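Long-range contacts in tannase (Fusobacterium nucleatum subsp. nucleatum ATCC 25586, PDB 6YQ4), which hydrolyses gallotannins, probably as a serine esterase of the alpha/beta-hydrolase clan, and carries a bound magnesium ion: residues Lys14-Glu19 / Ala31-Ile36; Gln182-Tyr187 / Ile418-Pro423; Val226-Arg231 / Ile346-Lys351. All blocks are in the same frame, centred on the assembly; numbering follows the deposited sequence.

Contact 1 of 3, residues Lys14-Glu19 / Ala31-Ile36; sequences KYISKE and AYENII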
loop_
_atom_site.group_PDB
_atom_site.type_symbol
_atom_site.label_atom_id
_atom_site.label_comp_id
_atom_site.label_asym_id
_atom_site.label_seq_id
_atom_site.Cartn_x
_atom_site.Cartn_y
_atom_site.Cartn_z
ATOM N N LYS A 14 10.989 -15.569 26.792
ATOM C CA LYS A 14 11.099 -14.144 27.138
ATOM C C LYS A 14 9.856 -13.421 26.627
ATOM O O LYS A 14 9.856 -12.830 25.550
ATOM C CB LYS A 14 12.377 -13.528 26.570
ATOM C CG LYS A 14 12.488 -11.999 26.757
ATOM C CD LYS A 14 12.291 -11.568 28.220
ATOM C CE LYS A 14 11.402 -10.328 28.342
ATOM N NZ LYS A 14 10.805 -10.205 29.709
ATOM N N TYR A 15 8.796 -13.440 27.430
ATOM C CA TYR A 15 7.526 -12.842 27.048
ATOM C C TYR A 15 6.887 -12.187 28.262
ATOM O O TYR A 15 7.248 -12.472 29.404
ATOM C CB TYR A 15 6.557 -13.890 26.487
ATOM C CG TYR A 15 6.163 -14.941 27.516
ATOM C CD1 TYR A 15 5.039 -14.774 28.331
ATOM C CD2 TYR A 15 6.913 -16.100 27.673
ATOM C CE1 TYR A 15 4.675 -15.737 29.255
ATOM C CE2 TYR A 15 6.563 -17.057 28.605
ATOM C CZ TYR A 15 5.447 -16.870 29.391
ATOM O OH TYR A 15 5.107 -17.837 30.314
ATOM N N ILE A 16 5.903 -11.328 28.003
ATOM C CA ILE A 16 5.006 -10.826 29.037
ATOM C C ILE A 16 3.605 -11.341 28.742
ATOM O O ILE A 16 3.166 -11.348 27.587
ATOM C CB ILE A 16 5.014 -9.286 29.128
ATOM C CG1 ILE A 16 6.428 -8.760 29.392
ATOM C CG2 ILE A 16 4.069 -8.806 30.234
ATOM C CD1 ILE A 16 6.550 -7.245 29.182
ATOM N N SER A 17 2.905 -11.777 29.789
ATOM C CA SER A 17 1.510 -12.185 29.668
ATOM C C SER A 17 0.629 -10.946 29.660
ATOM O O SER A 17 0.634 -10.169 30.624
ATOM C CB SER A 17 1.114 -13.099 30.822
ATOM O OG SER A 17 1.723 -14.363 30.698
ATOM N N LYS A 18 -0.130 -10.762 28.582
ATOM C CA LYS A 18 -1.035 -9.633 28.449
ATOM C C LYS A 18 -2.430 -10.157 28.121
ATOM O O LYS A 18 -2.644 -11.364 27.960
ATOM C CB LYS A 18 -0.527 -8.641 27.389
ATOM C CG LYS A 18 0.802 -7.988 27.772
ATOM C CD LYS A 18 1.337 -7.036 26.719
ATOM C CE LYS A 18 2.480 -6.194 27.321
ATOM N NZ LYS A 18 2.621 -4.822 26.708
ATOM N N GLU A 19 -3.393 -9.237 28.057
ATOM C CA GLU A 19 -4.776 -9.597 27.776
ATOM C C GLU A 19 -5.526 -8.356 27.324
ATOM O O GLU A 19 -5.067 -7.224 27.506
ATOM C CB GLU A 19 -5.471 -10.217 28.995
ATOM C CG GLU A 19 -5.463 -9.320 30.225
ATOM C CD GLU A 19 -6.252 -9.906 31.380
ATOM O OE1 GLU A 19 -6.780 -11.027 31.228
ATOM O OE2 GLU A 19 -6.356 -9.243 32.432
ATOM N N ALA A 31 3.261 -11.711 24.744
ATOM C CA ALA A 31 3.852 -10.636 23.964
ATOM C C ALA A 31 5.369 -10.755 23.984
ATOM O O ALA A 31 5.970 -10.824 25.062
ATOM C CB ALA A 31 3.428 -9.271 24.514
ATOM N N TYR A 32 5.976 -10.776 22.794
ATOM C CA TYR A 32 7.431 -10.730 22.612
ATOM C C TYR A 32 7.766 -9.395 21.943
ATOM O O TYR A 32 7.770 -9.271 20.722
ATOM C CB TYR A 32 7.903 -11.905 21.790
ATOM C CG TYR A 32 7.436 -13.237 22.323
ATOM C CD1 TYR A 32 8.307 -14.065 23.039
ATOM C CD2 TYR A 32 6.126 -13.679 22.111
ATOM C CE1 TYR A 32 7.887 -15.305 23.527
ATOM C CE2 TYR A 32 5.696 -14.915 22.616
ATOM C CZ TYR A 32 6.583 -15.719 23.311
ATOM O OH TYR A 32 6.157 -16.939 23.798
ATOM N N GLU A 33 8.053 -8.385 22.750
ATOM C CA GLU A 33 8.029 -7.023 22.254
ATOM C C GLU A 33 9.417 -6.537 21.855
ATOM O O GLU A 33 10.416 -6.859 22.505
ATOM C CB GLU A 33 7.401 -6.095 23.289
ATOM C CG GLU A 33 5.883 -6.187 23.295
ATOM C CD GLU A 33 5.277 -6.039 24.682
ATOM O OE1 GLU A 33 5.958 -6.368 25.686
ATOM O OE2 GLU A 33 4.103 -5.610 24.758
ATOM N N ASN A 34 9.449 -5.795 20.749
ATOM C CA ASN A 34 10.599 -5.039 20.247
ATOM C C ASN A 34 11.851 -5.901 20.108
ATOM O O ASN A 34 12.912 -5.608 20.648
ATOM C CB ASN A 34 10.838 -3.796 21.107
ATOM C CG ASN A 34 9.561 -2.983 21.293
ATOM O OD1 ASN A 34 8.907 -3.050 22.340
ATOM N ND2 ASN A 34 9.157 -2.269 20.236
ATOM N N ILE A 35 11.696 -6.951 19.314
ATOM C CA ILE A 35 12.788 -7.820 18.893
ATOM C C ILE A 35 13.531 -7.168 17.729
ATOM O O ILE A 35 12.933 -6.859 16.693
ATOM C CB ILE A 35 12.245 -9.191 18.477
ATOM C CG1 ILE A 35 11.678 -9.937 19.687
ATOM C CG2 ILE A 35 13.321 -9.968 17.731
ATOM C CD1 ILE A 35 10.442 -10.719 19.386
ATOM N N ILE A 36 14.834 -6.962 17.888
ATOM C CA ILE A 36 15.650 -6.563 16.746
ATOM C C ILE A 36 15.740 -7.754 15.797
ATOM O O ILE A 36 16.265 -8.809 16.162
ATOM C CB ILE A 36 17.041 -6.092 17.198
ATOM C CG1 ILE A 36 16.931 -5.097 18.366
ATOM C CG2 ILE A 36 17.797 -5.443 16.038
ATOM C CD1 ILE A 36 16.299 -3.780 17.984
#
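One face of the Tyr-32 ring carries the CB of Tyr-15, which stands 3.7 Å from the ring centroid, a CH-pi contact displaced toward the CE1 rim. The two phenol side chains run side by side in the same direction, but their planes are inclined at 51°, so they meet obliquely. At the edge of the Tyr-15 ring, in its plane, lies Ser-17 OG. CB of Tyr-15 rests on Tyr-32 by its place on the backbone; CG then sits between the backbone N and the carbonyl carbon (chi1 64°), which swings the phenol ring away from the strand opposite. Phe-10 also meets the Tyr-32 ring, and the phenol OH bonds to the carbonyl of Pro-12, tying in the N-terminal arm.

Between the aromatic pair and the charged pair, Ile-16 and Ala-31 form an antiparallel hydrogen-bonded pair of the hairpin made by strands 16-21 and 26-36, at the outer margin of the large mixed sheet. Ile-16 N gives a bond of 3.0 Å to Ala-31 O, and Ala-31 N returns a nearly straight one of 2.9 Å to Ile-16 O. Beyond them the extended chain of Lys-18 lays CD 3.8 Å from Ala-31 CB. Lys-18 NZ lies 2.6 Å from Glu-33 OE2 in a salt bridge, on the syn side of that oxygen; the bend of the glutamate at chi2 turns the carboxylate to meet the lysine, which arrives from the opposite direction. Ile-16 CD1 rests against the other oxygen, OE1.

The short syn bond would draw the two charges closely together, although both residues are partly exposed and solvent probably screens the pair; the two backbone bonds join this edge strand to its neighbour whatever the state of that pair.

Contact 2 of 3, residues Gln182-Tyr187 / Ile418-Pro423; sequences QDYLPY and IKMMNP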
loop_
_atom_site.group_PDB
_atom_site.type_symbol
_atom_site.label_atom_id
_atom_site.label_comp_id
_atom_site.label_asym_id
_atom_site.label_seq_id
_atom_site.Cartn_x
_atom_site.Cartn_y
_atom_site.Cartn_z
ATOM N N GLN A 182 16.871 -10.711 -6.319
ATOM C CA GLN A 182 18.262 -10.484 -5.953
ATOM C C GLN A 182 18.579 -9.012 -5.734
ATOM O O GLN A 182 19.555 -8.699 -5.046
ATOM C CB GLN A 182 19.170 -11.057 -7.035
ATOM C CG GLN A 182 18.902 -12.511 -7.348
ATOM C CD GLN A 182 19.976 -13.430 -6.810
ATOM O OE1 GLN A 182 19.843 -13.986 -5.718
ATOM N NE2 GLN A 182 21.057 -13.594 -7.574
ATOM N N ASP A 183 17.778 -8.109 -6.304
ATOM C CA ASP A 183 18.011 -6.671 -6.169
ATOM C C ASP A 183 18.141 -6.220 -4.719
ATOM O O ASP A 183 18.860 -5.253 -4.427
ATOM C CB ASP A 183 16.857 -5.908 -6.808
ATOM C CG ASP A 183 16.641 -6.284 -8.249
ATOM O OD1 ASP A 183 17.319 -7.224 -8.729
ATOM O OD2 ASP A 183 15.794 -5.628 -8.896
ATOM N N TYR A 184 17.428 -6.878 -3.807
ATOM C CA TYR A 184 17.364 -6.464 -2.422
ATOM C C TYR A 184 18.481 -7.049 -1.562
ATOM O O TYR A 184 18.749 -6.517 -0.473
ATOM C CB TYR A 184 16.002 -6.852 -1.857
ATOM C CG TYR A 184 14.854 -6.296 -2.656
ATOM C CD1 TYR A 184 14.343 -5.044 -2.382
ATOM C CD2 TYR A 184 14.270 -7.029 -3.682
ATOM C CE1 TYR A 184 13.290 -4.525 -3.113
ATOM C CE2 TYR A 184 13.221 -6.522 -4.416
ATOM C CZ TYR A 184 12.727 -5.280 -4.125
ATOM O OH TYR A 184 11.674 -4.773 -4.860
ATOM N N LEU A 185 19.146 -8.109 -2.030
ATOM C CA LEU A 185 20.135 -8.804 -1.207
ATOM C C LEU A 185 21.298 -7.920 -0.766
ATOM O O LEU A 185 21.654 -7.976 0.424
ATOM C CB LEU A 185 20.648 -10.048 -1.943
ATOM C CG LEU A 185 19.655 -10.961 -2.652
ATOM C CD1 LEU A 185 20.391 -12.211 -3.114
ATOM C CD2 LEU A 185 18.487 -11.326 -1.743
ATOM N N PRO A 186 21.935 -7.107 -1.627
ATOM C CA PRO A 186 23.035 -6.253 -1.116
ATOM C C PRO A 186 22.610 -5.342 0.027
ATOM O O PRO A 186 23.434 -5.014 0.892
ATOM C CB PRO A 186 23.478 -5.448 -2.349
ATOM C CG PRO A 186 23.081 -6.302 -3.526
ATOM C CD PRO A 186 21.773 -6.963 -3.090
ATOM N N TYR A 187 21.341 -4.936 0.080
ATOM C CA TYR A 187 20.899 -4.172 1.236
ATOM C C TYR A 187 20.634 -5.072 2.437
ATOM O O TYR A 187 20.840 -4.647 3.583
ATOM C CB TYR A 187 19.646 -3.368 0.903
ATOM C CG TYR A 187 19.816 -2.333 -0.188
ATOM C CD1 TYR A 187 19.606 -2.665 -1.527
ATOM C CD2 TYR A 187 20.146 -1.003 0.123
ATOM C CE1 TYR A 187 19.726 -1.719 -2.527
ATOM C CE2 TYR A 187 20.272 -0.043 -0.874
ATOM C CZ TYR A 187 20.062 -0.417 -2.202
ATOM O OH TYR A 187 20.187 0.500 -3.216
ATOM N N ILE A 418 14.052 3.227 -8.337
ATOM C CA ILE A 418 12.675 3.367 -8.799
ATOM C C ILE A 418 12.072 1.990 -9.056
ATOM O O ILE A 418 10.932 1.710 -8.655
ATOM C CB ILE A 418 12.616 4.264 -10.050
ATOM C CG1 ILE A 418 13.229 5.635 -9.734
ATOM C CG2 ILE A 418 11.193 4.414 -10.532
ATOM C CD1 ILE A 418 13.176 6.629 -10.882
ATOM N N LYS A 419 12.846 1.097 -9.686
ATOM C CA LYS A 419 12.368 -0.255 -9.963
ATOM C C LYS A 419 12.021 -0.998 -8.679
ATOM O O LYS A 419 10.924 -1.564 -8.547
ATOM C CB LYS A 419 13.415 -1.039 -10.743
ATOM C CG LYS A 419 12.933 -2.437 -11.054
ATOM C CD LYS A 419 14.066 -3.387 -11.490
ATOM C CE LYS A 419 13.607 -4.846 -11.332
ATOM N NZ LYS A 419 14.503 -5.799 -11.993
ATOM N N MET A 420 12.945 -0.994 -7.714
ATOM C CA MET A 420 12.766 -1.766 -6.486
ATOM C C MET A 420 11.556 -1.343 -5.668
ATOM O O MET A 420 11.183 -2.079 -4.739
ATOM C CB MET A 420 14.002 -1.667 -5.606
ATOM C CG MET A 420 15.108 -2.630 -6.001
ATOM S SD MET A 420 16.506 -2.482 -4.862
ATOM C CE MET A 420 17.432 -1.258 -5.747
ATOM N N MET A 421 10.956 -0.181 -5.953
ATOM C CA MET A 421 9.776 0.259 -5.221
ATOM C C MET A 421 8.489 -0.066 -5.951
ATOM O O MET A 421 7.416 0.229 -5.416
ATOM C CB MET A 421 9.814 1.775 -4.936
ATOM C CG MET A 421 10.971 2.246 -4.081
ATOM S SD MET A 421 11.034 1.367 -2.515
ATOM C CE MET A 421 9.334 1.537 -1.874
ATOM N N ASN A 422 8.568 -0.646 -7.152
ATOM C CA ASN A 422 7.388 -0.812 -8.003
ATOM C C ASN A 422 7.042 -2.274 -8.262
ATOM O O ASN A 422 7.745 -2.948 -9.036
ATOM C CB ASN A 422 7.585 -0.090 -9.330
ATOM C CG ASN A 422 6.305 -0.056 -10.153
ATOM O OD1 ASN A 422 5.266 -0.561 -9.718
ATOM N ND2 ASN A 422 6.367 0.551 -11.328
ATOM N N PRO A 423 5.972 -2.802 -7.666
ATOM C CA PRO A 423 5.612 -4.210 -7.901
ATOM C C PRO A 423 5.420 -4.562 -9.371
ATOM O O PRO A 423 5.594 -5.735 -9.731
ATOM C CB PRO A 423 4.293 -4.378 -7.132
ATOM C CG PRO A 423 4.191 -3.312 -6.244
ATOM C CD PRO A 423 5.028 -2.148 -6.757
#
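Met-420 sets CG beside its own backbone N (chi1 -82°) and runs straight on to SD before bending at chi3, a course that carries the thioether between Tyr-184 and Tyr-187. Tyr-184 likewise has CG anti to its carbonyl carbon (chi1 -55°), and its ring slides past the methionine in the opposite direction until the phenol reaches the methionine backbone. There Tyr-184 OH donates a 2.7 Å hydrogen bond to Met-420 O. The carbonyl lies at the ring edge, in the ring plane, but the phenol oxygen sits 24° out of the carbonyl plane.

Met-420 CG lies over one face of the Tyr-184 ring, 4.3 Å from its centroid, in a CH-pi contact. SD follows at 4.5 Å from the same centroid and approaches obliquely, and it makes a second, more distant Met-aromatic contact with Tyr-187. The terminal CE reaches Tyr-187 CE1 at 4.0 Å.

In what is probably an alpha/beta-hydrolase domain of BD-FAE type, and away from the magnesium site, the 3-10 turn 182-184 leading into helix 185-191 packs against the C-terminal end of helix 415-420, where the chain leaves toward Pro-423. Tyr-184 also touches Ile-136 of helix 134-148 and Leu-174 of helix 167-177, and Lys-140 adds a cation-pi contact to its ring.

Beside the Tyr-184 ring, Asp-183 CB packs 3.8 Å from Met-420 CG. The carboxylate OD2 lies 3.4 Å from Lys-419 NZ, a weak hydrogen bond within a salt bridge between side chains that cross at about a right angle. Lys-419 comes in extended, its CE as near to OD2 as its NZ. Tyr-426, whose hydroxyl is the stronger partner of OD2, also touches the side chains of Lys-419 and Met-420.

Contact 3 of 3, residues Val226-Arg231 / Ile346-Lys351; sequences VNSYSR and IGDRMK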
loop_
_atom_site.group_PDB
_atom_site.type_symbol
_atom_site.label_atom_id
_atom_site.label_comp_id
_atom_site.label_asym_id
_atom_site.label_seq_id
_atom_site.Cartn_x
_atom_site.Cartn_y
_atom_site.Cartn_z
ATOM N N VAL A 226 -11.014 18.803 -14.040
ATOM C CA VAL A 226 -11.451 19.148 -12.691
ATOM C C VAL A 226 -10.438 20.163 -12.166
ATOM O O VAL A 226 -9.360 19.800 -11.702
ATOM C CB VAL A 226 -11.553 17.909 -11.797
ATOM C CG1 VAL A 226 -12.232 18.254 -10.456
ATOM C CG2 VAL A 226 -12.301 16.783 -12.529
ATOM N N ASN A 227 -10.776 21.442 -12.265
ATOM C CA ASN A 227 -9.808 22.518 -12.086
ATOM C C ASN A 227 -9.924 23.231 -10.742
ATOM O O ASN A 227 -9.211 24.212 -10.511
ATOM C CB ASN A 227 -9.936 23.527 -13.226
ATOM C CG ASN A 227 -9.519 22.936 -14.559
ATOM O OD1 ASN A 227 -8.674 22.035 -14.614
ATOM N ND2 ASN A 227 -10.110 23.430 -15.635
ATOM N N SER A 228 -10.784 22.762 -9.852
ATOM C CA SER A 228 -10.846 23.263 -8.486
ATOM C C SER A 228 -10.588 22.096 -7.543
ATOM O O SER A 228 -11.189 21.029 -7.707
ATOM C CB SER A 228 -12.203 23.901 -8.205
ATOM O OG SER A 228 -13.161 22.891 -7.956
ATOM N N TYR A 229 -9.683 22.280 -6.585
ATOM C CA TYR A 229 -9.251 21.205 -5.701
ATOM C C TYR A 229 -9.648 21.490 -4.256
ATOM O O TYR A 229 -10.046 22.607 -3.898
ATOM C CB TYR A 229 -7.730 20.989 -5.788
ATOM C CG TYR A 229 -6.912 22.242 -5.462
ATOM C CD1 TYR A 229 -6.607 23.174 -6.443
ATOM C CD2 TYR A 229 -6.458 22.489 -4.168
ATOM C CE1 TYR A 229 -5.879 24.315 -6.149
ATOM C CE2 TYR A 229 -5.728 23.617 -3.867
ATOM C CZ TYR A 229 -5.441 24.528 -4.859
ATOM O OH TYR A 229 -4.721 25.656 -4.556
ATOM N N SER A 230 -9.543 20.447 -3.427
ATOM C CA SER A 230 -9.561 20.570 -1.972
ATOM C C SER A 230 -8.991 19.297 -1.369
ATOM O O SER A 230 -9.318 18.194 -1.803
ATOM C CB SER A 230 -10.955 20.842 -1.405
ATOM O OG SER A 230 -11.897 19.916 -1.886
ATOM N N ARG A 231 -8.143 19.469 -0.364
ATOM C CA ARG A 231 -7.335 18.392 0.185
ATOM C C ARG A 231 -6.871 18.808 1.568
ATOM O O ARG A 231 -6.829 19.998 1.905
ATOM C CB ARG A 231 -6.117 18.094 -0.702
ATOM C CG ARG A 231 -5.152 19.320 -0.869
ATOM C CD ARG A 231 -3.920 18.948 -1.715
ATOM N NE ARG A 231 -3.160 20.111 -2.174
ATOM C CZ ARG A 231 -3.308 20.713 -3.355
ATOM N NH1 ARG A 231 -4.204 20.275 -4.221
ATOM N NH2 ARG A 231 -2.563 21.770 -3.666
ATOM N N ILE A 346 -17.168 14.885 -10.305
ATOM C CA ILE A 346 -18.289 15.175 -9.427
ATOM C C ILE A 346 -17.761 15.866 -8.174
ATOM O O ILE A 346 -18.149 17.005 -7.878
ATOM C CB ILE A 346 -19.105 13.896 -9.143
ATOM C CG1 ILE A 346 -20.077 13.665 -10.317
ATOM C CG2 ILE A 346 -19.866 13.992 -7.819
ATOM C CD1 ILE A 346 -21.099 12.565 -10.104
ATOM N N GLY A 347 -16.843 15.239 -7.454
ATOM C CA GLY A 347 -16.223 15.955 -6.361
ATOM C C GLY A 347 -15.230 16.991 -6.870
ATOM O O GLY A 347 -15.010 17.165 -8.069
ATOM N N ASP A 348 -14.614 17.696 -5.924
ATOM C CA ASP A 348 -13.406 18.456 -6.227
ATOM C C ASP A 348 -12.231 17.502 -6.322
ATOM O O ASP A 348 -12.177 16.498 -5.622
ATOM C CB ASP A 348 -13.099 19.476 -5.136
ATOM C CG ASP A 348 -13.839 20.771 -5.310
ATOM O OD1 ASP A 348 -14.420 21.048 -6.382
ATOM O OD2 ASP A 348 -13.835 21.523 -4.333
ATOM N N ARG A 349 -11.273 17.823 -7.173
ATOM C CA ARG A 349 -10.044 17.046 -7.230
ATOM C C ARG A 349 -9.274 17.229 -5.926
ATOM O O ARG A 349 -9.467 18.206 -5.211
ATOM C CB ARG A 349 -9.197 17.471 -8.443
ATOM C CG ARG A 349 -7.789 17.990 -8.134
ATOM C CD ARG A 349 -7.241 18.980 -9.183
ATOM N NE ARG A 349 -7.494 18.603 -10.576
ATOM C CZ ARG A 349 -6.590 18.079 -11.404
ATOM N NH1 ARG A 349 -6.929 17.779 -12.649
ATOM N NH2 ARG A 349 -5.349 17.840 -10.994
ATOM N N MET A 350 -8.402 16.274 -5.616
ATOM C CA MET A 350 -7.587 16.367 -4.409
ATOM C C MET A 350 -6.187 16.917 -4.687
ATOM O O MET A 350 -5.873 18.051 -4.333
ATOM C CB MET A 350 -7.471 15.004 -3.755
ATOM C CG MET A 350 -7.074 15.093 -2.315
ATOM S SD MET A 350 -6.528 13.531 -1.658
ATOM C CE MET A 350 -5.045 14.018 -0.761
ATOM N N LYS A 351 -5.326 16.115 -5.291
ATOM C CA LYS A 351 -3.966 16.557 -5.527
ATOM C C LYS A 351 -3.899 17.406 -6.792
ATOM O O LYS A 351 -4.733 17.293 -7.691
ATOM C CB LYS A 351 -3.032 15.349 -5.631
ATOM C CG LYS A 351 -3.114 14.424 -4.428
ATOM C CD LYS A 351 -1.909 13.517 -4.309
ATOM C CE LYS A 351 -1.982 12.733 -3.014
ATOM N NZ LYS A 351 -1.065 11.535 -3.010
HETATM O O HOH W 1 -12.280 24.382 -4.346
HETATM O O HOH W 2 -10.995 16.118 -2.822
#
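Strand 228-232, half of a two-stranded antiparallel sheet with strand 252-256, is met here by the loop after helix 340-344, with Tyr-229 and Arg-349 at a single backbone bridge. Ser-230 N gives Arg-349 O a 2.9 Å bond, and Arg-349 N returns a longer one of 3.3 Å to Ser-228 O. Val-226 CG1 packs 3.7 Å from Arg-349 CB, a contact to be read with caution because the arginine has two deposited conformers.

Strand 252-256 pairs with strand 228-232 through separate backbone bonds, so the loop joins the two-stranded sheet as an irregular addition. Turned at chi1 (60°) so that CG sits over its own backbone, Arg-231 runs out extended past Met-350 O, and NH1 donates to Met-350 O at 2.8 Å, the acceptor only 5° out of the guanidinium plane. The same NH1 also bonds Ser-352 OG. Arg-231 CB touches Met-350 CG at 3.5 Å.

Asp-348 brings OD1 to 2.7 Å from Ser-228 OG. One water donates to Tyr-229 O and Asp-348 OD2; another, 2.9 Å from Ser-230 O, donates to it and to Asp-348 O.

In the fold
From the N terminus, contact 1 closes first, a short hairpin loop with only eleven residues between its segments, and pairs the edge strand 16-21 with its neighbour 26-36 in the large mixed sheet. Contact 2 opens later and spans 230 residues, bringing the helix 185-191 region to the end of helix 415-420. Contact 3 lies nested within that span: it joins strand 228-232 of the small two-stranded sheet to the loop after helix 340-344. Contact 1 is in series with both and touches neither. Contacts 1 and 3 stand on opposite sides of the chain's centre, about 46 Å apart between centres, whereas contacts 2 and 3 are about 14 Å apart at their nearest atoms.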